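Long-range contact in glycosyl hydrolase family 10 (Prevotella bryantii, PDB 4MGQ), which probably cleaves internal beta-1,4-xylosidic linkages in xylans, this chain being a calcium-bound carbohydrate-binding part of the longer enzyme: residues V55-A60 / G111-D116. Sequence-based numbering, arbitrary orientation.
Sequences VKTSAA and GDIWMD. With CA (calcium ion), chain B.
Lys56 lays its aliphatic chain over one face of the Trp114 indole, while the backbone around Lys56 C, Thr57 C and Ser58 N runs past the ring's edge near its plane. Lys56 CE makes a CH-pi contact 4.2 Å from the centroid of the Trp114 six-membered ring, and Lys56 CG packs 3.8 Å from Trp114 CE3. The lysine chain is extended up to CE, with CG anti to the backbone N (chi1 172°), then bends at its last torsion; its NZ is too far from the ring for more than a weak cation-pi attraction and instead hydrogen-bonds the Thr84 carbonyl and forms a salt bridge with Asp158. Tyr20 also stacks on Trp114.

Behind this pair the two strands run antiparallel. Lys56 and Trp114 form a hydrogen-bonded pair, with Trp114 N to Lys56 O at 2.9 Å and nearly straight (175°), and Lys56 N to Trp114 O at 3.0 Å. On the other face, buried, Thr57 CG2 meets Ile113 CG1 at 3.7 Å and Val55 CG2 meets Met115 CG at 3.8 Å.

Where strand 48-57 ends, Ser58 takes over the pairing: its N donates to Asp112 O, and its OG accepts from Asp112 N at 2.9 Å. A water accepts from that OG and donates to Asp112 O, so the hydroxyl both accepts and donates, and the water bridges it to the Asp112 carbonyl. Asp112 OD1 hydrogen-bonds His22 ND1.

At the other end of the contact, Asp116 binds the calcium ion through both carboxylate oxygens, joined by the backbone carbonyls of His17 and Thr133, Glu135 OE2 and two waters; Arg54 also bonds OD2. These are neighbouring antiparallel strands in one sheet of the beta-sandwich fold of a carbohydrate-binding module, and strand 111-121 also supplies a ligand to its calcium, a metal often found in such modules.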
loop_
_atom_site.group_PDB
_atom_site.type_symbol
_atom_site.label_atom_id
_atom_site.label_comp_id
_atom_site.label_asym_id
_atom_site.label_seq_id
_atom_site.Cartn_x
_atom_site.Cartn_y
_atom_site.Cartn_z
ATOM N N VAL A 55 -6.194 -4.586 -3.949
ATOM C CA VAL A 55 -6.894 -3.519 -3.256
ATOM C C VAL A 55 -8.402 -3.708 -3.399
ATOM O O VAL A 55 -8.872 -4.279 -4.388
ATOM C CB VAL A 55 -6.470 -2.135 -3.800
ATOM C CG1 VAL A 55 -6.880 -1.980 -5.268
ATOM C CG2 VAL A 55 -7.045 -1.016 -2.933
ATOM N N LYS A 56 -9.139 -3.232 -2.405
ATOM C CA LYS A 56 -10.595 -3.252 -2.398
ATOM C C LYS A 56 -11.044 -1.974 -1.694
ATOM O O LYS A 56 -10.449 -1.573 -0.698
ATOM C CB LYS A 56 -11.104 -4.521 -1.689
ATOM C CG LYS A 56 -12.610 -4.602 -1.423
ATOM C CD LYS A 56 -12.907 -5.769 -0.472
ATOM C CE LYS A 56 -14.347 -5.742 0.030
ATOM N NZ LYS A 56 -15.309 -6.089 -1.064
ATOM N N THR A 57 -12.062 -1.306 -2.225
ATOM C CA THR A 57 -12.599 -0.120 -1.561
ATOM C C THR A 57 -14.115 -0.214 -1.515
ATOM O O THR A 57 -14.691 -1.008 -2.246
ATOM C CB THR A 57 -12.196 1.188 -2.265
ATOM O OG1 THR A 57 -12.349 1.043 -3.682
ATOM C CG2 THR A 57 -10.738 1.568 -1.940
ATOM N N SER A 58 -14.752 0.578 -0.657
ATOM C CA SER A 58 -16.212 0.528 -0.547
ATOM C C SER A 58 -16.859 1.344 -1.665
ATOM O O SER A 58 -18.067 1.269 -1.878
ATOM C CB SER A 58 -16.673 1.005 0.823
ATOM O OG SER A 58 -16.138 2.280 1.131
ATOM N N ALA A 59 -16.047 2.111 -2.383
ATOM C CA ALA A 59 -16.485 2.724 -3.636
ATOM C C ALA A 59 -15.341 2.798 -4.629
ATOM O O ALA A 59 -14.189 2.975 -4.230
ATOM C CB ALA A 59 -17.041 4.096 -3.388
ATOM N N ALA A 60 -15.665 2.663 -5.911
ATOM C CA ALA A 60 -14.681 2.779 -6.975
ATOM C C ALA A 60 -13.987 4.129 -6.869
ATOM O O ALA A 60 -14.631 5.152 -6.643
ATOM C CB ALA A 60 -15.333 2.610 -8.334
ATOM N N GLY A 111 -15.257 6.247 3.024
ATOM C CA GLY A 111 -15.572 4.856 3.268
ATOM C C GLY A 111 -14.375 4.054 3.756
ATOM O O GLY A 111 -13.673 4.455 4.680
ATOM N N ASP A 112 -14.165 2.909 3.126
ATOM C CA ASP A 112 -13.207 1.912 3.598
ATOM C C ASP A 112 -12.216 1.538 2.513
ATOM O O ASP A 112 -12.553 1.523 1.333
ATOM C CB ASP A 112 -13.943 0.644 4.055
ATOM C CG ASP A 112 -14.700 0.834 5.356
ATOM O OD1 ASP A 112 -14.195 1.517 6.254
ATOM O OD2 ASP A 112 -15.814 0.291 5.473
ATOM N N ILE A 113 -10.991 1.208 2.907
ATOM C CA ILE A 113 -10.028 0.665 1.958
ATOM C C ILE A 113 -9.313 -0.514 2.614
ATOM O O ILE A 113 -9.011 -0.480 3.809
ATOM C CB ILE A 113 -9.002 1.742 1.483
ATOM C CG1 ILE A 113 -8.012 1.144 0.480
ATOM C CG2 ILE A 113 -8.300 2.390 2.670
ATOM C CD1 ILE A 113 -7.188 2.182 -0.279
ATOM N N TRP A 114 -9.117 -1.570 1.833
ATOM C CA TRP A 114 -8.330 -2.736 2.226
ATOM C C TRP A 114 -7.206 -2.945 1.214
ATOM O O TRP A 114 -7.407 -2.769 0.012
ATOM C CB TRP A 114 -9.185 -4.011 2.284
ATOM C CG TRP A 114 -10.369 -4.010 3.215
ATOM C CD1 TRP A 114 -10.428 -4.557 4.463
ATOM C CD2 TRP A 114 -11.679 -3.479 2.947
ATOM N NE1 TRP A 114 -11.691 -4.399 4.994
ATOM C CE2 TRP A 114 -12.473 -3.735 4.085
ATOM C CE3 TRP A 114 -12.253 -2.811 1.856
ATOM C CZ2 TRP A 114 -13.808 -3.340 4.170
ATOM C CZ3 TRP A 114 -13.585 -2.424 1.941
ATOM C CH2 TRP A 114 -14.345 -2.690 3.091
ATOM N N MET A 115 -6.020 -3.316 1.689
ATOM C CA MET A 115 -4.899 -3.596 0.794
ATOM C C MET A 115 -4.143 -4.818 1.287
ATOM O O MET A 115 -4.112 -5.090 2.485
ATOM C CB MET A 115 -3.945 -2.396 0.688
ATOM C CG MET A 115 -4.499 -1.267 -0.165
ATOM S SD MET A 115 -3.313 0.069 -0.423
ATOM C CE MET A 115 -3.362 0.814 1.192
ATOM N N ASP A 116 -3.525 -5.542 0.360
ATOM C CA ASP A 116 -2.755 -6.732 0.726
ATOM C C ASP A 116 -1.720 -7.032 -0.347
ATOM O O ASP A 116 -1.788 -6.504 -1.468
ATOM C CB ASP A 116 -3.693 -7.940 0.924
ATOM C CG ASP A 116 -3.059 -9.069 1.739
ATOM O OD1 ASP A 116 -2.023 -8.844 2.416
ATOM O OD2 ASP A 116 -3.631 -10.180 1.721
HETATM CA CA CA B . -2.232 -10.951 3.690
HETATM O O HOH W 1 -13.719 3.635 -0.299
HETATM O O HOH W 2 -0.529 -11.846 2.226
HETATM O O HOH W 3 -3.321 -12.936 2.784
#